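Local structure of glycosyl hydrolases family 31 family protein (Aspergillus niger, 6DRU) at residues A[465-470]-A[479-484]; A[510-515]-A[551-556]; A[319-324]-A[391-396]. The protein hydrolyses xyloglucan oligosaccharides, releasing alpha-xylose from the non-reducing terminal glucose, as a family 31 alpha-xylosidase. One frame throughout, in Å; residues are numbered along the deposited sequence.

Overall arrangement
All three are core contacts inside the TIM barrel, none at the surface, and belong to one sheet. Interaction 3 joins strand 319-328 to strand 391-394, which pairs in turn with strand 467-469 of interaction 1; the second strand of interaction 1, 481-484, is bonded to strand 513-514 of interaction 2. Interactions 1 and 3 are true parallel strand pairs with regular backbone bonds, and both end at the xylose, which is met by Arg470, Trp484, Trp393 and Asp395. Interaction 2 differs: its two segments meet mainly through aromatic and apolar side chains and share a water. It approaches the sugar through Arg555, whose side chain remains about 5 Å from the xylose at the nearest atoms.

Interaction 1: A[465-470]-A[479-484]; sequences HVSLSR and FCSMIW. With XYS (alpha-D-xylopyranose), chain N.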
loop_
_atom_site.group_PDB
_atom_site.type_symbol
_atom_site.label_atom_id
_atom_site.label_comp_id
_atom_site.label_asym_id
_atom_site.label_seq_id
_atom_site.Cartn_x
_atom_site.Cartn_y
_atom_site.Cartn_z
ATOM N N HIS A 465 8.817 -33.705 -30.466
ATOM C CA HIS A 465 7.574 -32.974 -30.645
ATOM C C HIS A 465 7.807 -31.516 -30.276
ATOM O O HIS A 465 8.811 -31.163 -29.652
ATOM C CB HIS A 465 6.452 -33.588 -29.803
ATOM C CG HIS A 465 6.397 -35.082 -29.879
ATOM N ND1 HIS A 465 5.812 -35.753 -30.932
ATOM C CD2 HIS A 465 6.874 -36.035 -29.044
ATOM C CE1 HIS A 465 5.922 -37.056 -30.736
ATOM N NE2 HIS A 465 6.562 -37.253 -29.597
ATOM N N VAL A 466 6.865 -30.659 -30.669
ATOM C CA VAL A 466 6.959 -29.225 -30.435
ATOM C C VAL A 466 5.684 -28.736 -29.764
ATOM O O VAL A 466 4.676 -29.438 -29.690
ATOM C CB VAL A 466 7.209 -28.428 -31.733
ATOM C CG1 VAL A 466 8.411 -28.974 -32.476
ATOM C CG2 VAL A 466 5.971 -28.463 -32.613
ATOM N N SER A 467 5.751 -27.503 -29.265
ATOM C CA SER A 467 4.593 -26.796 -28.744
ATOM C C SER A 467 4.515 -25.429 -29.408
ATOM O O SER A 467 5.535 -24.849 -29.793
ATOM C CB SER A 467 4.653 -26.638 -27.219
ATOM O OG SER A 467 5.633 -25.688 -26.838
ATOM N N LEU A 468 3.295 -24.923 -29.553
ATOM C CA LEU A 468 3.045 -23.633 -30.185
ATOM C C LEU A 468 2.570 -22.667 -29.107
ATOM O O LEU A 468 1.468 -22.820 -28.570
ATOM C CB LEU A 468 2.019 -23.768 -31.310
ATOM C CG LEU A 468 1.628 -22.511 -32.089
ATOM C CD1 LEU A 468 2.842 -21.867 -32.737
ATOM C CD2 LEU A 468 0.587 -22.852 -33.138
ATOM N N SER A 469 3.404 -21.679 -28.791
ATOM C CA SER A 469 3.130 -20.722 -27.730
ATOM C C SER A 469 3.029 -19.315 -28.302
ATOM O O SER A 469 3.669 -18.985 -29.305
ATOM C CB SER A 469 4.223 -20.771 -26.653
ATOM O OG SER A 469 4.137 -19.657 -25.783
ATOM N N ARG A 470 2.222 -18.483 -27.645
ATOM C CA ARG A 470 2.031 -17.094 -28.041
ATOM C C ARG A 470 2.792 -16.117 -27.157
ATOM O O ARG A 470 2.704 -14.905 -27.374
ATOM C CB ARG A 470 0.541 -16.742 -28.026
ATOM C CG ARG A 470 0.132 -15.694 -29.047
ATOM C CD ARG A 470 -1.360 -15.430 -28.978
ATOM N NE ARG A 470 -1.756 -14.862 -27.695
ATOM C CZ ARG A 470 -3.017 -14.730 -27.297
ATOM N NH1 ARG A 470 -4.006 -15.134 -28.084
ATOM N NH2 ARG A 470 -3.288 -14.200 -26.113
ATOM N N PHE A 479 13.283 -24.315 -25.029
ATOM C CA PHE A 479 12.201 -25.287 -25.075
ATOM C C PHE A 479 11.937 -25.747 -26.505
ATOM O O PHE A 479 12.209 -25.028 -27.470
ATOM C CB PHE A 479 10.912 -24.699 -24.494
ATOM C CG PHE A 479 11.056 -24.169 -23.096
ATOM C CD1 PHE A 479 11.349 -25.019 -22.044
ATOM C CD2 PHE A 479 10.876 -22.821 -22.832
ATOM C CE1 PHE A 479 11.474 -24.533 -20.756
ATOM C CE2 PHE A 479 10.998 -22.329 -21.546
ATOM C CZ PHE A 479 11.297 -23.187 -20.506
ATOM N N CYS A 480 11.397 -26.960 -26.628
ATOM C CA CYS A 480 10.834 -27.423 -27.892
ATOM C C CYS A 480 9.560 -26.639 -28.184
ATOM O O CYS A 480 8.469 -27.217 -28.231
ATOM C CB CYS A 480 10.533 -28.924 -27.847
ATOM S SG CYS A 480 11.945 -30.012 -27.512
ATOM N N SER A 481 9.684 -25.329 -28.379
ATOM C CA SER A 481 8.527 -24.449 -28.438
ATOM C C SER A 481 8.795 -23.331 -29.434
ATOM O O SER A 481 9.884 -22.754 -29.450
ATOM C CB SER A 481 8.213 -23.863 -27.056
ATOM O OG SER A 481 7.037 -23.074 -27.089
ATOM N N MET A 482 7.793 -23.030 -30.257
ATOM C CA MET A 482 7.877 -21.967 -31.248
ATOM C C MET A 482 6.885 -20.862 -30.905
ATOM O O MET A 482 5.775 -21.132 -30.436
ATOM C CB MET A 482 7.610 -22.501 -32.660
ATOM C CG MET A 482 6.215 -23.064 -32.867
ATOM S SD MET A 482 5.938 -23.668 -34.542
ATOM C CE MET A 482 6.607 -25.325 -34.419
ATOM N N ILE A 483 7.297 -19.620 -31.132
ATOM C CA ILE A 483 6.483 -18.447 -30.835
ATOM C C ILE A 483 5.848 -17.965 -32.130
ATOM O O ILE A 483 6.484 -17.990 -33.191
ATOM C CB ILE A 483 7.341 -17.335 -30.198
ATOM C CG1 ILE A 483 8.066 -17.851 -28.952
ATOM C CG2 ILE A 483 6.485 -16.132 -29.836
ATOM C CD1 ILE A 483 7.151 -18.251 -27.829
ATOM N N TRP A 484 4.592 -17.524 -32.055
ATOM C CA TRP A 484 3.932 -16.920 -33.201
ATOM C C TRP A 484 3.354 -15.573 -32.789
ATOM O O TRP A 484 3.056 -15.339 -31.615
ATOM C CB TRP A 484 2.854 -17.849 -33.803
ATOM C CG TRP A 484 1.436 -17.600 -33.383
ATOM C CD1 TRP A 484 0.510 -16.849 -34.047
ATOM C CD2 TRP A 484 0.764 -18.146 -32.241
ATOM N NE1 TRP A 484 -0.689 -16.872 -33.378
ATOM C CE2 TRP A 484 -0.560 -17.661 -32.265
ATOM C CE3 TRP A 484 1.155 -18.985 -31.193
ATOM C CZ2 TRP A 484 -1.494 -17.988 -31.286
ATOM C CZ3 TRP A 484 0.225 -19.309 -30.221
ATOM C CH2 TRP A 484 -1.083 -18.807 -30.272
HETATM C C1 XYS N . -6.620 -16.986 -29.995
HETATM C C2 XYS N . -5.439 -17.411 -30.836
HETATM C C3 XYS N . -5.940 -17.908 -32.174
HETATM C C4 XYS N . -6.987 -18.979 -31.959
HETATM C C5 XYS N . -8.046 -18.462 -31.010
HETATM O O1 XYS N . -7.328 -15.969 -30.664
HETATM O O2 XYS N . -4.572 -16.318 -31.023
HETATM O O3 XYS N . -4.866 -18.439 -32.915
HETATM O O4 XYS N . -7.582 -19.304 -33.192
HETATM O O5 XYS N . -7.460 -18.096 -29.780
HETATM O O HOH W 1 2.617 -13.256 -29.887
#
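The aliphatic part of Arg470 lies over one face of the Trp484 indole like a ridge on a flat plate. Its CG is 3.6 Å from the centroid of the Trp484 six-membered ring and nearly on the ring normal, a CH-pi contact. Leu468 comes to the opposite face, with CD2 above the rim, while its other branch, CD1, fills the hollow beside Met482 CG at 3.6 Å. Met482 runs straight to SD and then bends (chi3 85°), which lays CE against Val466 CG2 at 3.7 Å. Behind these bumps the parallel backbones are joined by bonds such as Ser469 N to Met482 O, 2.9 Å. On the other side of the sheet Ser481 OG donates to Ser467 OG (3.0 Å) and is also hydrogen-bonded to Gln444. A bend at chi3 of Arg470 brings NH1 within 3.2 Å of xylose O2, a hydrogen bond in the guanidinium plane; NH2 forms a salt bridge with Asp398. The pair sits between strand 391-394, bonded to strand 467-469, and strand 513-514, bonded to strand 481-484, with helix 439-455 packed on the side of Ser481 and Ile483.

Interaction 2: A[510-515]-A[551-556]; sequences WGWWTV and LPFMRT
Trp512 and Phe553 both hold CG anti to the carbonyl carbon (chi1 -59° and -68°), and from these starting points their rings converge. The rim of the phenyl does the touching: Phe553 CE2 is 3.5 Å from Trp512 CB, and Phe553 CZ stands over one face of the indole, off its centre, 3.8 Å from Trp512 CE3. With the planes 59° apart, the pair is neither a stack nor a T. Phe603 meets both rings edge-to-face.

Around Trp512 the chain makes an inverse gamma turn, and the ring of Pro552 fits against it, with Pro552 CG 3.2 Å from Gly511 O and CD beside Trp513 O. Leu551 spreads its two methyls over two neighbours. CD1 packs on Val515 CG2 at 3.5 Å, and CD2 lies in the plane of the Trp513 ring, at its edge, 3.8 Å from CZ3.

Where the backbones move apart, a water takes up the polar groups. It bonds Thr514 OG1 at 2.7 Å, probably donates to Val515 O and accepts from Arg555 N at 3.2 Å, bridging the two segments. The extended Arg555 side chain continues to a salt bridge with Asp516 and a cation-pi contact with Trp484 of the xylose pocket.

Strand 513-514 is bonded on its far side to Ile483, and the short, weakly bonded strand at about 554-555 to Ile253 of strand 252-254. The contact is therefore the closing seam of a TIM barrel, where the seventh and eighth strands meet through side chains and a water.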
loop_
_atom_site.group_PDB
_atom_site.type_symbol
_atom_site.label_atom_id
_atom_site.label_comp_id
_atom_site.label_asym_id
_atom_site.label_seq_id
_atom_site.Cartn_x
_atom_site.Cartn_y
_atom_site.Cartn_z
ATOM N N TRP A 510 15.278 -15.559 -29.736
ATOM C CA TRP A 510 14.242 -16.499 -30.145
ATOM C C TRP A 510 14.384 -16.777 -31.636
ATOM O O TRP A 510 14.278 -15.857 -32.455
ATOM C CB TRP A 510 12.850 -15.949 -29.836
ATOM C CG TRP A 510 12.664 -15.514 -28.415
ATOM C CD1 TRP A 510 13.414 -15.881 -27.334
ATOM C CD2 TRP A 510 11.660 -14.620 -27.921
ATOM N NE1 TRP A 510 12.938 -15.271 -26.199
ATOM C CE2 TRP A 510 11.861 -14.493 -26.532
ATOM C CE3 TRP A 510 10.610 -13.917 -28.519
ATOM C CZ2 TRP A 510 11.051 -13.690 -25.732
ATOM C CZ3 TRP A 510 9.807 -13.121 -27.724
ATOM C CH2 TRP A 510 10.033 -13.014 -26.346
ATOM N N GLY A 511 14.611 -18.042 -31.984
ATOM C CA GLY A 511 14.751 -18.425 -33.374
ATOM C C GLY A 511 13.505 -19.071 -33.940
ATOM O O GLY A 511 13.167 -18.865 -35.109
ATOM N N TRP A 512 12.806 -19.854 -33.116
ATOM C CA TRP A 512 11.600 -20.560 -33.548
ATOM C C TRP A 512 10.432 -19.576 -33.530
ATOM O O TRP A 512 9.648 -19.500 -32.580
ATOM C CB TRP A 512 11.330 -21.767 -32.657
ATOM C CG TRP A 512 12.438 -22.791 -32.610
ATOM C CD1 TRP A 512 13.759 -22.600 -32.911
ATOM C CD2 TRP A 512 12.310 -24.171 -32.241
ATOM N NE1 TRP A 512 14.458 -23.771 -32.747
ATOM C CE2 TRP A 512 13.592 -24.752 -32.339
ATOM C CE3 TRP A 512 11.236 -24.972 -31.838
ATOM C CZ2 TRP A 512 13.827 -26.094 -32.047
ATOM C CZ3 TRP A 512 11.473 -26.305 -31.548
ATOM C CH2 TRP A 512 12.758 -26.851 -31.654
ATOM N N TRP A 513 10.313 -18.813 -34.615
ATOM C CA TRP A 513 9.309 -17.766 -34.737
ATOM C C TRP A 513 8.548 -17.938 -36.045
ATOM O O TRP A 513 9.100 -18.405 -37.045
ATOM C CB TRP A 513 9.954 -16.377 -34.677
ATOM C CG TRP A 513 8.981 -15.246 -34.753
ATOM C CD1 TRP A 513 8.317 -14.663 -33.715
ATOM C CD2 TRP A 513 8.563 -14.556 -35.935
ATOM N NE1 TRP A 513 7.511 -13.649 -34.176
ATOM C CE2 TRP A 513 7.644 -13.566 -35.537
ATOM C CE3 TRP A 513 8.877 -14.682 -37.291
ATOM C CZ2 TRP A 513 7.037 -12.705 -36.447
ATOM C CZ3 TRP A 513 8.273 -13.828 -38.192
ATOM C CH2 TRP A 513 7.368 -12.850 -37.766
ATOM N N THR A 514 7.274 -17.557 -36.029
ATOM C CA THR A 514 6.411 -17.723 -37.193
ATOM C C THR A 514 5.213 -16.786 -37.063
ATOM O O THR A 514 5.089 -16.039 -36.090
ATOM C CB THR A 514 5.984 -19.186 -37.339
ATOM O OG1 THR A 514 4.895 -19.287 -38.266
ATOM C CG2 THR A 514 5.595 -19.764 -35.986
ATOM N N VAL A 515 4.328 -16.831 -38.062
ATOM C CA VAL A 515 3.144 -15.982 -38.128
ATOM C C VAL A 515 1.949 -16.830 -38.549
ATOM O O VAL A 515 2.070 -18.029 -38.817
ATOM C CB VAL A 515 3.315 -14.807 -39.113
ATOM C CG1 VAL A 515 4.227 -13.749 -38.546
ATOM C CG2 VAL A 515 3.824 -15.309 -40.456
ATOM N N LEU A 551 10.385 -18.565 -43.571
ATOM C CA LEU A 551 10.308 -18.281 -42.147
ATOM C C LEU A 551 10.721 -19.529 -41.387
ATOM O O LEU A 551 10.716 -20.632 -41.946
ATOM C CB LEU A 551 8.892 -17.859 -41.732
ATOM C CG LEU A 551 8.464 -16.442 -42.099
ATOM C CD1 LEU A 551 7.017 -16.205 -41.707
ATOM C CD2 LEU A 551 9.378 -15.431 -41.426
ATOM N N PRO A 552 11.117 -19.389 -40.117
ATOM C CA PRO A 552 11.553 -20.571 -39.356
ATOM C C PRO A 552 10.545 -21.704 -39.359
ATOM O O PRO A 552 10.941 -22.876 -39.369
ATOM C CB PRO A 552 11.773 -20.007 -37.947
ATOM C CG PRO A 552 12.177 -18.595 -38.190
ATOM C CD PRO A 552 11.344 -18.141 -39.362
ATOM N N PHE A 553 9.251 -21.393 -39.369
ATOM C CA PHE A 553 8.208 -22.401 -39.488
ATOM C C PHE A 553 7.130 -21.884 -40.426
ATOM O O PHE A 553 6.670 -20.749 -40.281
ATOM C CB PHE A 553 7.607 -22.755 -38.121
ATOM C CG PHE A 553 8.559 -23.482 -37.214
ATOM C CD1 PHE A 553 8.669 -24.863 -37.267
ATOM C CD2 PHE A 553 9.348 -22.785 -36.312
ATOM C CE1 PHE A 553 9.549 -25.537 -36.438
ATOM C CE2 PHE A 553 10.228 -23.454 -35.481
ATOM C CZ PHE A 553 10.328 -24.830 -35.544
ATOM N N MET A 554 6.739 -22.714 -41.388
ATOM C CA MET A 554 5.712 -22.362 -42.359
ATOM C C MET A 554 4.376 -22.909 -41.868
ATOM O O MET A 554 4.163 -24.126 -41.854
ATOM C CB MET A 554 6.057 -22.913 -43.740
ATOM C CG MET A 554 5.134 -22.430 -44.845
ATOM S SD MET A 554 5.295 -23.395 -46.357
ATOM C CE MET A 554 4.119 -22.557 -47.414
ATOM N N ARG A 555 3.481 -22.012 -41.461
ATOM C CA ARG A 555 2.182 -22.405 -40.931
ATOM C C ARG A 555 1.131 -21.400 -41.375
ATOM O O ARG A 555 1.353 -20.188 -41.298
ATOM C CB ARG A 555 2.207 -22.507 -39.400
ATOM C CG ARG A 555 0.837 -22.393 -38.745
ATOM C CD ARG A 555 0.919 -22.570 -37.235
ATOM N NE ARG A 555 -0.249 -22.019 -36.549
ATOM C CZ ARG A 555 -0.360 -20.747 -36.179
ATOM N NH1 ARG A 555 0.630 -19.904 -36.432
ATOM N NH2 ARG A 555 -1.452 -20.317 -35.560
ATOM N N THR A 556 -0.006 -21.911 -41.837
ATOM C CA THR A 556 -1.155 -21.093 -42.190
ATOM C C THR A 556 -2.237 -21.256 -41.132
ATOM O O THR A 556 -2.414 -22.343 -40.572
ATOM C CB THR A 556 -1.696 -21.466 -43.575
ATOM O OG1 THR A 556 -2.827 -20.643 -43.888
ATOM C CG2 THR A 556 -2.098 -22.938 -43.627
HETATM O O HOH W 2 4.228 -18.983 -40.842
#

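Interaction 3: A[319-324]-A[391-396]; sequences EMMASL and NFWIDQ. With XYS (alpha-D-xylopyranose), chain N; BGC (beta-D-glucopyranose), chain F.
Met321 crosses both Asn391 and Trp393 at about a right angle, leaving its strand fully extended and bending only at its end. Its CE rests on Asn391 CB at 3.7 Å, and SD lies beside Trp393 CB at 3.9 Å. The sulfur is 5.2 Å from the centroid of the Trp393 five-membered ring and 44° off the ring normal, an oblique Met-aromatic contact.

Asn391 turns its amide back toward the neighbouring strand. ND2 donates to Met320 O at 3.2 Å; the acceptor lies in the amide plane, but the donor stands 40° out of the carbonyl plane. OD1 accepts from Val466 N, so both ends of the buried amide are engaged and its rotation is fixed.

Chi1 of Trp393 (-174°) sets CG opposite the backbone N and carries the indole toward the sugar, where its edge at CZ2 comes within 3.2 Å of xylose O3. One face of the ring receives Ser323 OG and Asp395 CB near the rim and a water over its centre. That water bonds Ser323 OG and donates to Asp395 OD1. On the other side of the sheet Leu324 and Ile394 lie side by side, Leu324 CD2 meeting Ile394 CG2 at 3.9 Å, under helices 370-385 and 439-455.

Backbone hydrogen bonds of a parallel pair, among them Trp393 N to Ala322 O and Leu324 N to Trp393 O, hold the strands together. Just past strand 391-394 the active-site Asp395 places OD1 3.0 Å from the anomeric C1 of the xylose, consistent with the nucleophile of a retaining family 31 glycosidase. Asp487, the probable proton donor, is hydrogen-bonded to the same sugar, and the site lies at the C-terminal ends of the strands, as is usual in TIM barrels.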
loop_
_atom_site.group_PDB
_atom_site.type_symbol
_atom_site.label_atom_id
_atom_site.label_comp_id
_atom_site.label_asym_id
_atom_site.label_seq_id
_atom_site.Cartn_x
_atom_site.Cartn_y
_atom_site.Cartn_z
ATOM N N GLU A 319 1.741 -35.380 -38.413
ATOM C CA GLU A 319 1.444 -35.403 -36.993
ATOM C C GLU A 319 0.291 -34.448 -36.695
ATOM O O GLU A 319 -0.192 -33.724 -37.567
ATOM C CB GLU A 319 2.682 -35.038 -36.178
ATOM C CG GLU A 319 3.774 -36.095 -36.220
ATOM C CD GLU A 319 4.193 -36.557 -34.838
ATOM O OE1 GLU A 319 3.420 -37.296 -34.192
ATOM O OE2 GLU A 319 5.302 -36.183 -34.398
ATOM N N MET A 320 -0.153 -34.445 -35.442
ATOM C CA MET A 320 -1.300 -33.645 -35.040
ATOM C C MET A 320 -0.948 -32.756 -33.856
ATOM O O MET A 320 -0.071 -33.079 -33.050
ATOM C CB MET A 320 -2.502 -34.531 -34.686
ATOM C CG MET A 320 -3.010 -35.366 -35.849
ATOM S SD MET A 320 -4.784 -35.662 -35.750
ATOM C CE MET A 320 -5.411 -33.992 -35.904
ATOM N N MET A 321 -1.648 -31.625 -33.772
ATOM C CA MET A 321 -1.501 -30.669 -32.684
ATOM C C MET A 321 -2.883 -30.231 -32.222
ATOM O O MET A 321 -3.782 -30.027 -33.043
ATOM C CB MET A 321 -0.676 -29.445 -33.113
ATOM C CG MET A 321 -0.574 -28.364 -32.051
ATOM S SD MET A 321 0.490 -26.986 -32.518
ATOM C CE MET A 321 2.109 -27.733 -32.348
ATOM N N ALA A 322 -3.048 -30.088 -30.908
ATOM C CA ALA A 322 -4.320 -29.690 -30.324
ATOM C C ALA A 322 -4.115 -28.487 -29.414
ATOM O O ALA A 322 -3.020 -28.250 -28.894
ATOM C CB ALA A 322 -4.964 -30.839 -29.542
ATOM N N SER A 323 -5.192 -27.733 -29.218
ATOM C CA SER A 323 -5.159 -26.479 -28.482
ATOM C C SER A 323 -5.652 -26.665 -27.054
ATOM O O SER A 323 -6.531 -27.487 -26.779
ATOM C CB SER A 323 -6.015 -25.421 -29.184
ATOM O OG SER A 323 -6.253 -24.307 -28.339
ATOM N N LEU A 324 -5.074 -25.886 -26.142
ATOM C CA LEU A 324 -5.528 -25.850 -24.760
ATOM C C LEU A 324 -5.350 -24.439 -24.218
ATOM O O LEU A 324 -4.364 -23.764 -24.530
ATOM C CB LEU A 324 -4.773 -26.857 -23.881
ATOM C CG LEU A 324 -3.264 -26.673 -23.704
ATOM C CD1 LEU A 324 -2.855 -26.971 -22.271
ATOM C CD2 LEU A 324 -2.505 -27.565 -24.670
ATOM N N ASN A 391 1.660 -33.096 -30.128
ATOM C CA ASN A 391 2.106 -31.712 -30.180
ATOM C C ASN A 391 0.987 -30.833 -29.643
ATOM O O ASN A 391 -0.193 -31.125 -29.858
ATOM C CB ASN A 391 2.480 -31.309 -31.609
ATOM C CG ASN A 391 3.532 -32.223 -32.211
ATOM O OD1 ASN A 391 4.732 -32.019 -32.023
ATOM N ND2 ASN A 391 3.085 -33.244 -32.934
ATOM N N PHE A 392 1.348 -29.769 -28.932
ATOM C CA PHE A 392 0.368 -29.022 -28.156
ATOM C C PHE A 392 0.435 -27.533 -28.462
ATOM O O PHE A 392 1.519 -26.958 -28.595
ATOM C CB PHE A 392 0.567 -29.271 -26.664
ATOM C CG PHE A 392 0.282 -30.685 -26.260
ATOM C CD1 PHE A 392 -1.022 -31.119 -26.103
ATOM C CD2 PHE A 392 1.314 -31.590 -26.070
ATOM C CE1 PHE A 392 -1.294 -32.422 -25.742
ATOM C CE2 PHE A 392 1.047 -32.899 -25.710
ATOM C CZ PHE A 392 -0.259 -33.315 -25.546
ATOM N N TRP A 393 -0.738 -26.920 -28.563
ATOM C CA TRP A 393 -0.896 -25.503 -28.871
ATOM C C TRP A 393 -1.331 -24.801 -27.588
ATOM O O TRP A 393 -2.511 -24.820 -27.229
ATOM C CB TRP A 393 -1.912 -25.316 -29.995
ATOM C CG TRP A 393 -2.041 -23.914 -30.492
ATOM C CD1 TRP A 393 -1.296 -22.838 -30.116
ATOM C CD2 TRP A 393 -2.974 -23.435 -31.469
ATOM N NE1 TRP A 393 -1.708 -21.719 -30.794
ATOM C CE2 TRP A 393 -2.737 -22.058 -31.632
ATOM C CE3 TRP A 393 -3.988 -24.039 -32.219
ATOM C CZ2 TRP A 393 -3.474 -21.271 -32.515
ATOM C CZ3 TRP A 393 -4.718 -23.258 -33.097
ATOM C CH2 TRP A 393 -4.459 -21.888 -33.236
ATOM N N ILE A 394 -0.370 -24.196 -26.893
ATOM C CA ILE A 394 -0.631 -23.550 -25.605
ATOM C C ILE A 394 -0.931 -22.081 -25.883
ATOM O O ILE A 394 -0.051 -21.220 -25.869
ATOM C CB ILE A 394 0.517 -23.747 -24.624
ATOM C CG1 ILE A 394 1.861 -23.716 -25.356
ATOM C CG2 ILE A 394 0.309 -25.044 -23.893
ATOM C CD1 ILE A 394 3.064 -23.833 -24.442
ATOM N N ASP A 395 -2.204 -21.800 -26.118
ATOM C CA ASP A 395 -2.673 -20.499 -26.557
ATOM C C ASP A 395 -3.188 -19.694 -25.369
ATOM O O ASP A 395 -3.616 -20.255 -24.357
ATOM C CB ASP A 395 -3.774 -20.682 -27.604
ATOM C CG ASP A 395 -4.275 -19.375 -28.171
ATOM O OD1 ASP A 395 -5.504 -19.254 -28.356
ATOM O OD2 ASP A 395 -3.451 -18.466 -28.407
ATOM N N GLN A 396 -3.119 -18.368 -25.499
ATOM C CA GLN A 396 -3.769 -17.442 -24.568
ATOM C C GLN A 396 -3.231 -17.581 -23.146
ATOM O O GLN A 396 -3.977 -17.485 -22.170
ATOM C CB GLN A 396 -5.288 -17.624 -24.591
ATOM C CG GLN A 396 -5.930 -17.066 -25.837
ATOM C CD GLN A 396 -6.584 -15.727 -25.593
ATOM O OE1 GLN A 396 -7.369 -15.574 -24.661
ATOM N NE2 GLN A 396 -6.262 -14.748 -26.429
HETATM C C1 XYS N . -6.620 -16.986 -29.995
HETATM C C2 XYS N . -5.439 -17.411 -30.836
HETATM C C3 XYS N . -5.940 -17.908 -32.174
HETATM C C4 XYS N . -6.987 -18.979 -31.959
HETATM C C5 XYS N . -8.046 -18.462 -31.010
HETATM O O1 XYS N . -7.328 -15.969 -30.664
HETATM O O2 XYS N . -4.572 -16.318 -31.023
HETATM O O3 XYS N . -4.866 -18.439 -32.915
HETATM O O4 XYS N . -7.582 -19.304 -33.192
HETATM O O5 XYS N . -7.460 -18.096 -29.780
HETATM C C2 BGC F . -11.424 -11.419 -28.857
HETATM C C3 BGC F . -10.308 -11.665 -27.902
HETATM C C4 BGC F . -10.117 -13.180 -27.706
HETATM C C5 BGC F . -10.000 -13.867 -29.038
HETATM C C6 BGC F . -9.943 -15.375 -28.834
HETATM C C1 BGC F . -11.115 -12.160 -30.132
HETATM O O2 BGC F . -11.556 -10.005 -29.127
HETATM O O3 BGC F . -10.606 -11.064 -26.693
HETATM O O4 BGC F . -8.943 -13.420 -26.962
HETATM O O5 BGC F . -11.119 -13.560 -29.846
HETATM O O6 BGC F . -10.245 -16.028 -30.048
HETATM O O HOH W 3 -6.010 -21.748 -29.676
HETATM O O HOH W 4 -2.358 -22.571 -22.964
#